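Uncharacterized protein (Escherichia coli O157:H7, PDB 4ZV9) is of unknown function but probably acts as a hydrolase of the dienelactone hydrolase family, cleaving ester or lactone bonds within an alpha/beta-hydrolase fold. Local coordinates at residues A109-M114 / V141-L146; G69-A74 / Q115-A120; L171-A174 / I180-G183; H208-D213 / D224-R229. All blocks are in the same frame, centred on the assembly; numbering follows the deposited sequence. Where two conformers were deposited one is given.

Contact 1 of 4, residues A109-M114 / V141-L146; sequences AAIEFM and VAYPEL
Tyr143, just past the end of helix 132-142, reaches across to Ile111 and Glu112 of helix 100-116, so that in this alpha/beta-hydrolase fold helix 100-116 meets the turn that leads out of helix 132-142, over strand 123-128 of the central sheet. The contact illustrates how one aromatic residue can serve both apolar and polar neighbours. Tyr143 CG lies opposite the carbonyl carbon (chi1 -69°), which carries the phenol out from the chain toward the other helix. On the ring, CD1 is 4.2 Å from Ile111 CD1, which approaches at a slant. Farther out, Glu112 is drawn in by its extended chain: its CG packs 3.8 Å from Tyr143 CE2, and its carboxylate plane stands 66° from the ring plane. Phe108 adds an edge-to-face contact with the same phenol. From Tyr143 the backbone runs through a type I turn, closed by the 3.1 Å bond from Leu146 N to Tyr143 O, and this reversal brings the Leu146 side chain back to Ile111. There Leu146 CD1 meets Ile111 CD1 at 4.2 Å, the two side chains crossing at about a right angle. Both lie over strand 123-128, Ile111 on Val124 and Ile126 and Leu146 on Ile126, so the apolar half of the contact is buried against the sheet while the polar half is nearer the surface. In that polar half Glu112 OE2 accepts from Tyr143 OH at 2.6 Å, the hydroxyl arriving on its anti side, 18° out of the carboxylate plane.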
loop_
_atom_site.group_PDB
_atom_site.type_symbol
_atom_site.label_atom_id
_atom_site.label_comp_id
_atom_site.label_asym_id
_atom_site.label_seq_id
_atom_site.Cartn_x
_atom_site.Cartn_y
_atom_site.Cartn_z
ATOM N N ALA A 109 8.940 -8.914 -1.305
ATOM C CA ALA A 109 8.995 -10.167 -0.554
ATOM C C ALA A 109 7.713 -10.375 0.281
ATOM O O ALA A 109 7.278 -11.498 0.488
ATOM C CB ALA A 109 10.213 -10.192 0.348
ATOM N N ALA A 110 7.115 -9.286 0.754
ATOM C CA ALA A 110 5.862 -9.370 1.501
ATOM C C ALA A 110 4.726 -9.871 0.582
ATOM O O ALA A 110 3.883 -10.673 1.010
ATOM C CB ALA A 110 5.494 -8.027 2.084
ATOM N N ILE A 111 4.729 -9.436 -0.669
ATOM C CA ILE A 111 3.754 -9.935 -1.645
ATOM C C ILE A 111 3.910 -11.455 -1.780
ATOM O O ILE A 111 2.930 -12.215 -1.733
ATOM C CB ILE A 111 3.923 -9.284 -3.029
ATOM C CG1 ILE A 111 3.580 -7.799 -2.964
ATOM C CG2 ILE A 111 3.024 -9.976 -4.075
ATOM C CD1 ILE A 111 3.961 -7.001 -4.210
ATOM N N GLU A 112 5.143 -11.900 -1.951
ATOM C CA GLU A 112 5.407 -13.324 -2.139
ATOM C C GLU A 112 5.024 -14.145 -0.912
ATOM O O GLU A 112 4.486 -15.232 -1.045
ATOM C CB GLU A 112 6.875 -13.558 -2.556
ATOM C CG GLU A 112 7.224 -12.927 -3.900
ATOM C CD GLU A 112 8.642 -13.215 -4.363
ATOM O OE1 GLU A 112 9.266 -14.193 -3.854
ATOM O OE2 GLU A 112 9.121 -12.453 -5.247
ATOM N N PHE A 113 5.327 -13.616 0.267
ATOM C CA PHE A 113 4.998 -14.264 1.509
ATOM C C PHE A 113 3.481 -14.410 1.653
ATOM O O PHE A 113 3.002 -15.469 2.052
ATOM C CB PHE A 113 5.583 -13.469 2.691
ATOM C CG PHE A 113 5.315 -14.084 4.045
ATOM C CD1 PHE A 113 6.037 -15.174 4.485
ATOM C CD2 PHE A 113 4.356 -13.543 4.881
ATOM C CE1 PHE A 113 5.785 -15.740 5.730
ATOM C CE2 PHE A 113 4.101 -14.096 6.131
ATOM C CZ PHE A 113 4.820 -15.188 6.559
HETATM N N MSE A 114 2.732 -13.372 1.301
HETATM C CA MSE A 114 1.271 -13.419 1.411
HETATM C C MSE A 114 0.682 -14.337 0.351
HETATM O O MSE A 114 -0.407 -14.876 0.542
HETATM C CB MSE A 114 0.670 -12.011 1.360
HETATM C CG MSE A 114 0.974 -11.212 2.624
HETATM SE SE MSE A 114 -0.128 -11.973 4.083
HETATM C CE MSE A 114 1.133 -13.222 4.889
ATOM N N VAL A 141 4.347 -3.469 -12.032
ATOM C CA VAL A 141 5.293 -3.745 -13.096
ATOM C C VAL A 141 5.938 -5.115 -12.904
ATOM O O VAL A 141 6.036 -5.903 -13.838
ATOM C CB VAL A 141 6.394 -2.660 -13.171
ATOM C CG1 VAL A 141 7.570 -3.107 -14.039
ATOM C CG2 VAL A 141 5.819 -1.350 -13.681
ATOM N N ALA A 142 6.356 -5.413 -11.683
ATOM C CA ALA A 142 7.103 -6.641 -11.409
ATOM C C ALA A 142 6.320 -7.964 -11.293
ATOM O O ALA A 142 6.887 -9.014 -11.541
ATOM C CB ALA A 142 7.935 -6.438 -10.148
ATOM N N TYR A 143 5.058 -7.923 -10.872
ATOM C CA TYR A 143 4.283 -9.143 -10.597
ATOM C C TYR A 143 3.062 -9.278 -11.493
ATOM O O TYR A 143 2.008 -8.726 -11.183
ATOM C CB TYR A 143 3.862 -9.188 -9.110
ATOM C CG TYR A 143 5.051 -9.406 -8.204
ATOM C CD1 TYR A 143 5.806 -8.337 -7.749
ATOM C CD2 TYR A 143 5.454 -10.695 -7.849
ATOM C CE1 TYR A 143 6.912 -8.540 -6.944
ATOM C CE2 TYR A 143 6.561 -10.908 -7.048
ATOM C CZ TYR A 143 7.287 -9.826 -6.602
ATOM O OH TYR A 143 8.392 -10.020 -5.817
ATOM N N PRO A 144 3.185 -10.053 -12.587
ATOM C CA PRO A 144 2.042 -10.177 -13.490
ATOM C C PRO A 144 0.797 -10.817 -12.853
ATOM O O PRO A 144 -0.308 -10.587 -13.334
ATOM C CB PRO A 144 2.584 -11.019 -14.656
ATOM C CG PRO A 144 3.830 -11.653 -14.154
ATOM C CD PRO A 144 4.383 -10.734 -13.106
ATOM N N GLU A 145 0.974 -11.570 -11.772
ATOM C CA GLU A 145 -0.150 -12.184 -11.058
ATOM C C GLU A 145 -0.771 -11.341 -9.933
ATOM O O GLU A 145 -1.708 -11.788 -9.292
ATOM C CB GLU A 145 0.311 -13.505 -10.430
ATOM C CG GLU A 145 0.932 -14.445 -11.422
ATOM C CD GLU A 145 1.509 -15.697 -10.796
ATOM O OE1 GLU A 145 1.435 -15.876 -9.549
ATOM O OE2 GLU A 145 2.055 -16.500 -11.572
ATOM N N LEU A 146 -0.213 -10.175 -9.669
ATOM C CA LEU A 146 -0.733 -9.286 -8.640
ATOM C C LEU A 146 -2.206 -9.031 -8.942
ATOM O O LEU A 146 -2.568 -8.690 -10.079
ATOM C CB LEU A 146 0.057 -7.980 -8.647
ATOM C CG LEU A 146 -0.199 -6.943 -7.549
ATOM C CD1 LEU A 146 0.290 -7.459 -6.190
ATOM C CD2 LEU A 146 0.494 -5.657 -7.902
#

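Contact 2 of 4, residues G69-A74 / Q115-A120; sequences GYIALA and QRYPQA
The phenol ring of Tyr117 meets Ile71 obliquely, with its CD2 atom 4.3 Å from Ile71 CD1. Beside it, the backbone carbonyl of Gln119 provides the nearest atom of all, Gln119 O, 3.8 Å from the same methyl. Ile71 CD1 is therefore the one point at which strand 71-75 touches segment 115-120, and it fits into the bend of a type I turn running from Tyr117 to Ala120. The turn is closed by a bond from Ala120 N to Tyr117 O of 2.9 Å. At the end of the turn, Ala120 CB lies 4.2 Å from Ile71 CD1, while Gln119 CB is slightly more distant at 4.4 Å. The chain of Ile71 reaches the turn because CG1 stands opposite its carbonyl carbon (chi1 -62°) and CD1 continues outward in an extended course. No hydrogen bond crosses between the segments; the polar ends turn instead to Lys34, whose NZ bonds both Tyr117 OH and Gln119 OE1 and so ties the two side chains of the turn together. As a worked case, it shows a helix-to-strand connection touched by a single strand methyl. Gly69 ends helix 56-67 in a Schellman motif just before strand 71-75, which runs between strands 28-35 and 42-48 of the central sheet. Helix 100-116 lies across that strand, setting Met114 on Ile71 and Leu73, and Leu32 supports both Ile71 and Tyr117 from strand 28-35.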
loop_
_atom_site.group_PDB
_atom_site.type_symbol
_atom_site.label_atom_id
_atom_site.label_comp_id
_atom_site.label_asym_id
_atom_site.label_seq_id
_atom_site.Cartn_x
_atom_site.Cartn_y
_atom_site.Cartn_z
ATOM N N GLY A 69 -12.428 -7.263 5.505
ATOM C CA GLY A 69 -12.432 -8.702 5.210
ATOM C C GLY A 69 -11.193 -9.313 4.559
ATOM O O GLY A 69 -11.252 -10.427 4.064
ATOM N N TYR A 70 -10.055 -8.627 4.595
ATOM C CA TYR A 70 -8.823 -9.150 3.978
ATOM C C TYR A 70 -7.697 -9.313 4.989
ATOM O O TYR A 70 -7.705 -8.659 6.043
ATOM C CB TYR A 70 -8.370 -8.219 2.870
ATOM C CG TYR A 70 -9.488 -7.914 1.888
ATOM C CD1 TYR A 70 -9.895 -8.858 0.968
ATOM C CD2 TYR A 70 -10.165 -6.698 1.929
ATOM C CE1 TYR A 70 -10.939 -8.598 0.081
ATOM C CE2 TYR A 70 -11.205 -6.423 1.053
ATOM C CZ TYR A 70 -11.590 -7.380 0.127
ATOM O OH TYR A 70 -12.633 -7.119 -0.745
ATOM N N ILE A 71 -6.740 -10.193 4.692
ATOM C CA ILE A 71 -5.540 -10.309 5.537
ATOM C C ILE A 71 -4.612 -9.197 5.083
ATOM O O ILE A 71 -4.262 -9.138 3.918
ATOM C CB ILE A 71 -4.806 -11.655 5.386
ATOM C CG1 ILE A 71 -5.728 -12.797 5.821
ATOM C CG2 ILE A 71 -3.554 -11.655 6.263
ATOM C CD1 ILE A 71 -5.215 -14.176 5.466
ATOM N N ALA A 72 -4.208 -8.326 6.005
ATOM C CA ALA A 72 -3.342 -7.214 5.670
ATOM C C ALA A 72 -1.962 -7.392 6.288
ATOM O O ALA A 72 -1.840 -7.789 7.449
ATOM C CB ALA A 72 -3.972 -5.919 6.155
ATOM N N LEU A 73 -0.927 -7.125 5.501
ATOM C CA LEU A 73 0.441 -7.158 5.993
ATOM C C LEU A 73 1.107 -5.834 5.657
ATOM O O LEU A 73 1.169 -5.447 4.485
ATOM C CB LEU A 73 1.223 -8.294 5.374
ATOM C CG LEU A 73 2.714 -8.339 5.722
ATOM C CD1 LEU A 73 2.971 -8.434 7.228
ATOM C CD2 LEU A 73 3.371 -9.511 5.028
ATOM N N ALA A 74 1.562 -5.128 6.686
ATOM C CA ALA A 74 2.254 -3.847 6.550
ATOM C C ALA A 74 3.684 -4.007 7.045
ATOM O O ALA A 74 3.921 -4.012 8.259
ATOM C CB ALA A 74 1.534 -2.772 7.358
ATOM N N GLN A 115 1.381 -14.521 -0.768
ATOM C CA GLN A 115 0.924 -15.448 -1.821
ATOM C C GLN A 115 0.904 -16.880 -1.310
ATOM O O GLN A 115 0.020 -17.656 -1.654
ATOM C CB GLN A 115 1.840 -15.406 -3.065
ATOM C CG GLN A 115 1.522 -14.295 -4.072
ATOM C CD GLN A 115 2.590 -14.064 -5.143
ATOM O OE1 GLN A 115 3.735 -14.462 -4.991
ATOM N NE2 GLN A 115 2.222 -13.355 -6.203
ATOM N N ARG A 116 1.890 -17.216 -0.490
ATOM C CA ARG A 116 2.048 -18.570 0.020
ATOM C C ARG A 116 1.521 -18.780 1.440
ATOM O O ARG A 116 1.629 -19.877 1.983
ATOM C CB ARG A 116 3.531 -18.928 -0.022
ATOM C CG ARG A 116 4.129 -18.682 -1.399
ATOM C CD ARG A 116 5.639 -18.716 -1.389
ATOM N NE ARG A 116 6.199 -18.118 -2.597
ATOM C CZ ARG A 116 6.714 -18.767 -3.637
ATOM N NH1 ARG A 116 6.795 -20.095 -3.671
ATOM N NH2 ARG A 116 7.173 -18.062 -4.662
ATOM N N TYR A 117 0.960 -17.742 2.036
ATOM C CA TYR A 117 0.478 -17.812 3.415
ATOM C C TYR A 117 -0.649 -18.846 3.504
ATOM O O TYR A 117 -1.637 -18.726 2.791
ATOM C CB TYR A 117 -0.001 -16.431 3.862
ATOM C CG TYR A 117 -0.214 -16.307 5.361
ATOM C CD1 TYR A 117 0.872 -16.264 6.237
ATOM C CD2 TYR A 117 -1.479 -16.201 5.890
ATOM C CE1 TYR A 117 0.691 -16.131 7.611
ATOM C CE2 TYR A 117 -1.676 -16.074 7.261
ATOM C CZ TYR A 117 -0.583 -16.040 8.112
ATOM O OH TYR A 117 -0.795 -15.904 9.469
ATOM N N PRO A 118 -0.513 -19.848 4.389
ATOM C CA PRO A 118 -1.512 -20.926 4.480
ATOM C C PRO A 118 -2.967 -20.490 4.636
ATOM O O PRO A 118 -3.852 -21.124 4.049
ATOM C CB PRO A 118 -1.056 -21.751 5.711
ATOM C CG PRO A 118 0.382 -21.401 5.902
ATOM C CD PRO A 118 0.504 -19.965 5.458
ATOM N N GLN A 119 -3.223 -19.431 5.406
ATOM C CA GLN A 119 -4.592 -18.964 5.613
ATOM C C GLN A 119 -5.075 -18.014 4.530
ATOM O O GLN A 119 -6.256 -17.651 4.510
ATOM C CB GLN A 119 -4.751 -18.292 6.981
ATOM C CG GLN A 119 -4.573 -19.238 8.139
ATOM C CD GLN A 119 -4.617 -18.516 9.472
ATOM O OE1 GLN A 119 -4.266 -17.356 9.556
ATOM N NE2 GLN A 119 -5.049 -19.204 10.516
ATOM N N ALA A 120 -4.205 -17.695 3.570
ATOM C CA ALA A 120 -4.588 -16.867 2.435
ATOM C C ALA A 120 -4.957 -17.703 1.182
ATOM O O ALA A 120 -4.639 -18.886 1.093
ATOM C CB ALA A 120 -3.473 -15.923 2.095
#

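Contact 3 of 4, residues L171-A174 / I180-G183; sequences LHFA and INEG
Where strand 169-174 ends, Phe173 and Ala174 are braced by Ile180 and Asn181 of the short helix 178-181, across the loop that in dienelactone hydrolases carries the acid of the catalytic triad. Asn181 does the polar work. Its ND2 donates to Ala174 O at 2.8 Å with an N-H...O angle of 156°, the acceptor lying close to the amide plane but the donor tilted 27° from the plane of the carbonyl. With CG opposite the carbonyl carbon (chi1 -63°), the amide is swung from the helix back toward the strand end, and its other atom, OD1, settles 3.6 Å from Phe173 CB. Ring and amide planes are almost perpendicular here, and the two side chains run past each other in opposite directions. A water modelled between Asn181 OD1 and Ala174 N is doubtfully placed, since it comes too close to Ala174 N to be trusted. At the ring edge, Ile180 CG2 packs 3.8 Å from Phe173 CE1, a purely apolar meeting that complements the hydrogen bond of the Asn181 amide. Trp184 meets the same phenyl ring, and Gln156 NE2 bonds Ile180 O, so neighbouring residues steady both sides. Joining a strand's last carbonyl to the helix that follows its loop links the two ends of the loop, an arrangement consistent with the loop after this strand, which carries the triad acid in the alpha/beta-hydrolase fold.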
loop_
_atom_site.group_PDB
_atom_site.type_symbol
_atom_site.label_atom_id
_atom_site.label_comp_id
_atom_site.label_asym_id
_atom_site.label_seq_id
_atom_site.Cartn_x
_atom_site.Cartn_y
_atom_site.Cartn_z
ATOM N N LEU A 171 -5.827 4.538 -9.245
ATOM C CA LEU A 171 -4.911 5.590 -8.830
ATOM C C LEU A 171 -5.633 6.808 -8.241
ATOM O O LEU A 171 -6.587 7.324 -8.829
ATOM C CB LEU A 171 -4.020 6.027 -9.992
ATOM C CG LEU A 171 -3.305 4.884 -10.723
ATOM C CD1 LEU A 171 -4.073 4.484 -11.977
ATOM C CD2 LEU A 171 -1.896 5.270 -11.115
ATOM N N HIS A 172 -5.180 7.237 -7.070
ATOM C CA HIS A 172 -5.736 8.422 -6.408
ATOM C C HIS A 172 -4.706 9.547 -6.431
ATOM O O HIS A 172 -3.582 9.385 -5.924
ATOM C CB HIS A 172 -6.081 8.115 -4.957
ATOM C CG HIS A 172 -6.988 6.943 -4.778
ATOM N ND1 HIS A 172 -8.338 6.995 -5.062
ATOM C CD2 HIS A 172 -6.747 5.693 -4.313
ATOM C CE1 HIS A 172 -8.885 5.823 -4.792
ATOM N NE2 HIS A 172 -7.942 5.018 -4.327
ATOM N N PHE A 173 -5.081 10.687 -7.002
ATOM C CA PHE A 173 -4.196 11.846 -7.070
ATOM C C PHE A 173 -4.843 13.056 -6.406
ATOM O O PHE A 173 -6.057 13.220 -6.458
ATOM C CB PHE A 173 -3.881 12.206 -8.517
ATOM C CG PHE A 173 -3.141 11.143 -9.271
ATOM C CD1 PHE A 173 -1.824 10.839 -8.955
ATOM C CD2 PHE A 173 -3.739 10.491 -10.337
ATOM C CE1 PHE A 173 -1.130 9.873 -9.661
ATOM C CE2 PHE A 173 -3.043 9.538 -11.058
ATOM C CZ PHE A 173 -1.738 9.229 -10.726
ATOM N N ALA A 174 -4.020 13.899 -5.792
ATOM C CA ALA A 174 -4.495 15.140 -5.192
ATOM C C ALA A 174 -4.259 16.270 -6.193
ATOM O O ALA A 174 -3.170 16.377 -6.759
ATOM C CB ALA A 174 -3.753 15.410 -3.905
ATOM N N ILE A 180 3.828 15.037 -8.268
ATOM C CA ILE A 180 3.371 13.712 -8.711
ATOM C C ILE A 180 2.531 13.796 -9.967
ATOM O O ILE A 180 2.715 13.016 -10.913
ATOM C CB ILE A 180 2.540 13.029 -7.612
ATOM C CG1 ILE A 180 3.438 12.631 -6.451
ATOM C CG2 ILE A 180 1.771 11.831 -8.143
ATOM C CD1 ILE A 180 4.577 11.705 -6.814
ATOM N N ASN A 181 1.608 14.746 -9.984
ATOM C CA ASN A 181 0.727 14.929 -11.143
ATOM C C ASN A 181 1.464 15.192 -12.452
ATOM O O ASN A 181 0.961 14.852 -13.519
ATOM C CB ASN A 181 -0.276 16.054 -10.871
ATOM C CG ASN A 181 -1.210 15.743 -9.713
ATOM O OD1 ASN A 181 -1.252 14.614 -9.215
ATOM N ND2 ASN A 181 -1.983 16.736 -9.296
ATOM N N GLU A 182 2.641 15.805 -12.374
ATOM C CA GLU A 182 3.455 16.106 -13.565
ATOM C C GLU A 182 3.691 14.876 -14.415
ATOM O O GLU A 182 3.715 14.959 -15.629
ATOM C CB GLU A 182 4.844 16.583 -13.132
ATOM C CG GLU A 182 5.491 17.606 -14.037
ATOM C CD GLU A 182 6.779 18.147 -13.438
ATOM O OE1 GLU A 182 7.170 17.686 -12.335
ATOM O OE2 GLU A 182 7.380 19.052 -14.053
ATOM N N GLY A 183 3.912 13.743 -13.756
ATOM C CA GLY A 183 4.184 12.493 -14.457
ATOM C C GLY A 183 2.971 11.669 -14.860
ATOM O O GLY A 183 3.099 10.700 -15.609
HETATM O O HOH W 1 -1.693 13.546 -6.285
#

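Contact 4 of 4, residues H208-D213 / D224-R229; sequences HGFHND and DLAWQR
Leading to Phe210 and His211, the two residues that touch Ala226 and Trp227 of helix 220-237, the chain starts at His208, whose ND1 bonds Asp177 OD2. It then enters a type I turn at Gly209, a residue with positive phi, and the turn is closed by a 2.9 Å bond from Asn212 N to Gly209 O. Phe210 comes next. Its CG takes the place between the backbone N and the carbonyl carbon (chi1 67°), which directs the ring toward the helix, where Ala226 CB meets it at the edge, 4.0 Å from Phe210 CE1. Phe152 and Tyr203 also rest on Ala226. This is the loop that in the alpha/beta-hydrolase fold carries the triad histidine, and the pairing of His208 with Asp177 is consistent with the Cys-Asp-His triad of dienelactone hydrolases, in which Cys130, found here in a chemically modified form, would probably be the nucleophile. His211 follows, its CG anti to the backbone N (chi1 -173°). Its NE2 lies 3.8 Å from Trp227 CE3; the imidazole and the six-membered ring slant against each other, planes 32° apart and centroids 5.4 Å apart. Hydrogen bonds between ND1 and Tyr57 OH and between NE2 and Asn2 OD1 fix the rotation of the imidazole. At the end of the segment, Asp213 OD2 forms a salt bridge with Arg64 NH2, whose side chain also packs on His211 and Trp227.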
loop_
_atom_site.group_PDB
_atom_site.type_symbol
_atom_site.label_atom_id
_atom_site.label_comp_id
_atom_site.label_asym_id
_atom_site.label_seq_id
_atom_site.Cartn_x
_atom_site.Cartn_y
_atom_site.Cartn_z
ATOM N N HIS A 208 -1.342 16.225 -1.509
ATOM C CA HIS A 208 -0.744 14.953 -1.150
ATOM C C HIS A 208 -0.938 14.713 0.331
ATOM O O HIS A 208 -0.890 15.663 1.118
ATOM C CB HIS A 208 0.734 15.234 -1.429
ATOM C CG HIS A 208 1.670 14.072 -1.369
ATOM N ND1 HIS A 208 2.189 13.453 -2.493
ATOM C CD2 HIS A 208 2.300 13.517 -0.312
ATOM C CE1 HIS A 208 3.039 12.514 -2.116
ATOM N NE2 HIS A 208 3.115 12.528 -0.798
ATOM N N GLY A 209 -1.165 13.458 0.713
ATOM C CA GLY A 209 -1.350 13.091 2.114
ATOM C C GLY A 209 -2.770 13.282 2.625
ATOM O O GLY A 209 -3.005 13.197 3.836
ATOM N N PHE A 210 -3.739 13.499 1.733
ATOM C CA PHE A 210 -5.121 13.799 2.178
ATOM C C PHE A 210 -5.811 12.664 2.926
ATOM O O PHE A 210 -6.763 12.910 3.655
ATOM C CB PHE A 210 -6.032 14.330 1.043
ATOM C CG PHE A 210 -6.346 13.324 -0.027
ATOM C CD1 PHE A 210 -7.300 12.331 0.179
ATOM C CD2 PHE A 210 -5.727 13.395 -1.262
ATOM C CE1 PHE A 210 -7.598 11.408 -0.814
ATOM C CE2 PHE A 210 -6.033 12.483 -2.265
ATOM C CZ PHE A 210 -6.968 11.485 -2.037
ATOM N N HIS A 211 -5.342 11.436 2.745
ATOM C CA HIS A 211 -5.894 10.302 3.479
ATOM C C HIS A 211 -5.270 10.165 4.875
ATOM O O HIS A 211 -5.829 9.470 5.735
ATOM C CB HIS A 211 -5.659 9.015 2.701
ATOM C CG HIS A 211 -6.339 7.823 3.294
ATOM N ND1 HIS A 211 -5.691 6.937 4.125
ATOM C CD2 HIS A 211 -7.618 7.384 3.193
ATOM C CE1 HIS A 211 -6.539 5.999 4.508
ATOM N NE2 HIS A 211 -7.714 6.247 3.955
ATOM N N ASN A 212 -4.132 10.818 5.110
ATOM C CA ASN A 212 -3.443 10.694 6.394
ATOM C C ASN A 212 -4.072 11.609 7.442
ATOM O O ASN A 212 -3.754 12.790 7.543
ATOM C CB ASN A 212 -1.946 10.957 6.257
ATOM C CG ASN A 212 -1.166 10.596 7.528
ATOM O OD1 ASN A 212 -1.731 10.535 8.629
ATOM N ND2 ASN A 212 0.151 10.335 7.374
ATOM N N ASP A 213 -4.914 11.007 8.272
ATOM C CA ASP A 213 -5.634 11.716 9.318
ATOM C C ASP A 213 -4.763 12.174 10.504
ATOM O O ASP A 213 -5.259 12.866 11.387
ATOM C CB ASP A 213 -6.822 10.871 9.781
ATOM C CG ASP A 213 -6.420 9.457 10.101
ATOM O OD1 ASP A 213 -5.843 9.256 11.184
ATOM O OD2 ASP A 213 -6.648 8.565 9.248
ATOM N N ASP A 224 -12.384 9.608 2.641
ATOM C CA ASP A 224 -13.485 8.643 2.694
ATOM C C ASP A 224 -13.888 8.170 1.309
ATOM O O ASP A 224 -14.117 6.979 1.115
ATOM C CB ASP A 224 -14.703 9.222 3.427
ATOM C CG ASP A 224 -14.470 9.383 4.924
ATOM O OD1 ASP A 224 -13.457 8.887 5.443
ATOM O OD2 ASP A 224 -15.317 9.995 5.592
ATOM N N LEU A 225 -13.979 9.095 0.357
ATOM C CA LEU A 225 -14.350 8.742 -1.017
ATOM C C LEU A 225 -13.301 7.843 -1.656
ATOM O O LEU A 225 -13.621 6.809 -2.246
ATOM C CB LEU A 225 -14.542 10.002 -1.857
ATOM C CG LEU A 225 -14.949 9.809 -3.323
ATOM C CD1 LEU A 225 -16.252 9.032 -3.466
ATOM C CD2 LEU A 225 -15.083 11.181 -3.981
ATOM N N ALA A 226 -12.033 8.211 -1.516
ATOM C CA ALA A 226 -10.941 7.375 -2.030
ATOM C C ALA A 226 -10.956 5.978 -1.393
ATOM O O ALA A 226 -10.712 4.962 -2.073
ATOM C CB ALA A 226 -9.603 8.044 -1.805
ATOM N N TRP A 227 -11.244 5.912 -0.095
ATOM C CA TRP A 227 -11.245 4.621 0.569
ATOM C C TRP A 227 -12.410 3.754 0.083
ATOM O O TRP A 227 -12.244 2.557 -0.105
ATOM C CB TRP A 227 -11.265 4.757 2.087
ATOM C CG TRP A 227 -10.946 3.467 2.771
ATOM C CD1 TRP A 227 -11.781 2.720 3.533
ATOM C CD2 TRP A 227 -9.692 2.757 2.730
ATOM N NE1 TRP A 227 -11.123 1.603 4.007
ATOM C CE2 TRP A 227 -9.842 1.605 3.523
ATOM C CE3 TRP A 227 -8.462 2.998 2.114
ATOM C CZ2 TRP A 227 -8.806 0.679 3.709
ATOM C CZ3 TRP A 227 -7.431 2.100 2.307
ATOM C CH2 TRP A 227 -7.605 0.950 3.109
ATOM N N GLN A 228 -13.579 4.358 -0.097
ATOM C CA GLN A 228 -14.740 3.612 -0.586
ATOM C C GLN A 228 -14.428 3.025 -1.937
ATOM O O GLN A 228 -14.724 1.862 -2.187
ATOM C CB GLN A 228 -15.951 4.524 -0.724
ATOM C CG GLN A 228 -17.241 3.850 -1.198
ATOM C CD GLN A 228 -18.380 4.840 -1.424
ATOM O OE1 GLN A 228 -18.164 6.015 -1.749
ATOM N NE2 GLN A 228 -19.606 4.364 -1.263
ATOM N N ARG A 229 -13.822 3.824 -2.806
ATOM C CA ARG A 229 -13.419 3.338 -4.122
ATOM C C ARG A 229 -12.397 2.200 -4.021
ATOM O O ARG A 229 -12.454 1.228 -4.780
ATOM C CB ARG A 229 -12.865 4.480 -4.965
ATOM C CG ARG A 229 -13.946 5.409 -5.484
ATOM C CD ARG A 229 -13.334 6.704 -5.979
ATOM N NE ARG A 229 -14.322 7.562 -6.628
ATOM C CZ ARG A 229 -14.145 8.852 -6.888
ATOM N NH1 ARG A 229 -13.024 9.476 -6.524
ATOM N NH2 ARG A 229 -15.106 9.532 -7.505
#

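Contacts 1 and 2 share helix 100-116 and touch each other, with Met114 and Ala110 packing on Leu73 and Met114 on Ile71; contact 1 joins that helix to the turn after helix 132-142, while contact 2 sets the turn after helix 100-116 on strand 71-75. Contacts 3 and 4 form a second pair, touching through Ala174 and His172 against residues 208-213 and 224-229, beside the loops that in this fold carry the triad acid and histidine. Contact 4 alone has all its touching residues buried; the others are partly buried. Hydrogen bonds cross contacts 1 and 3, whereas contacts 2 and 4 rely on apolar or aromatic packing and send their polar ends to outside partners.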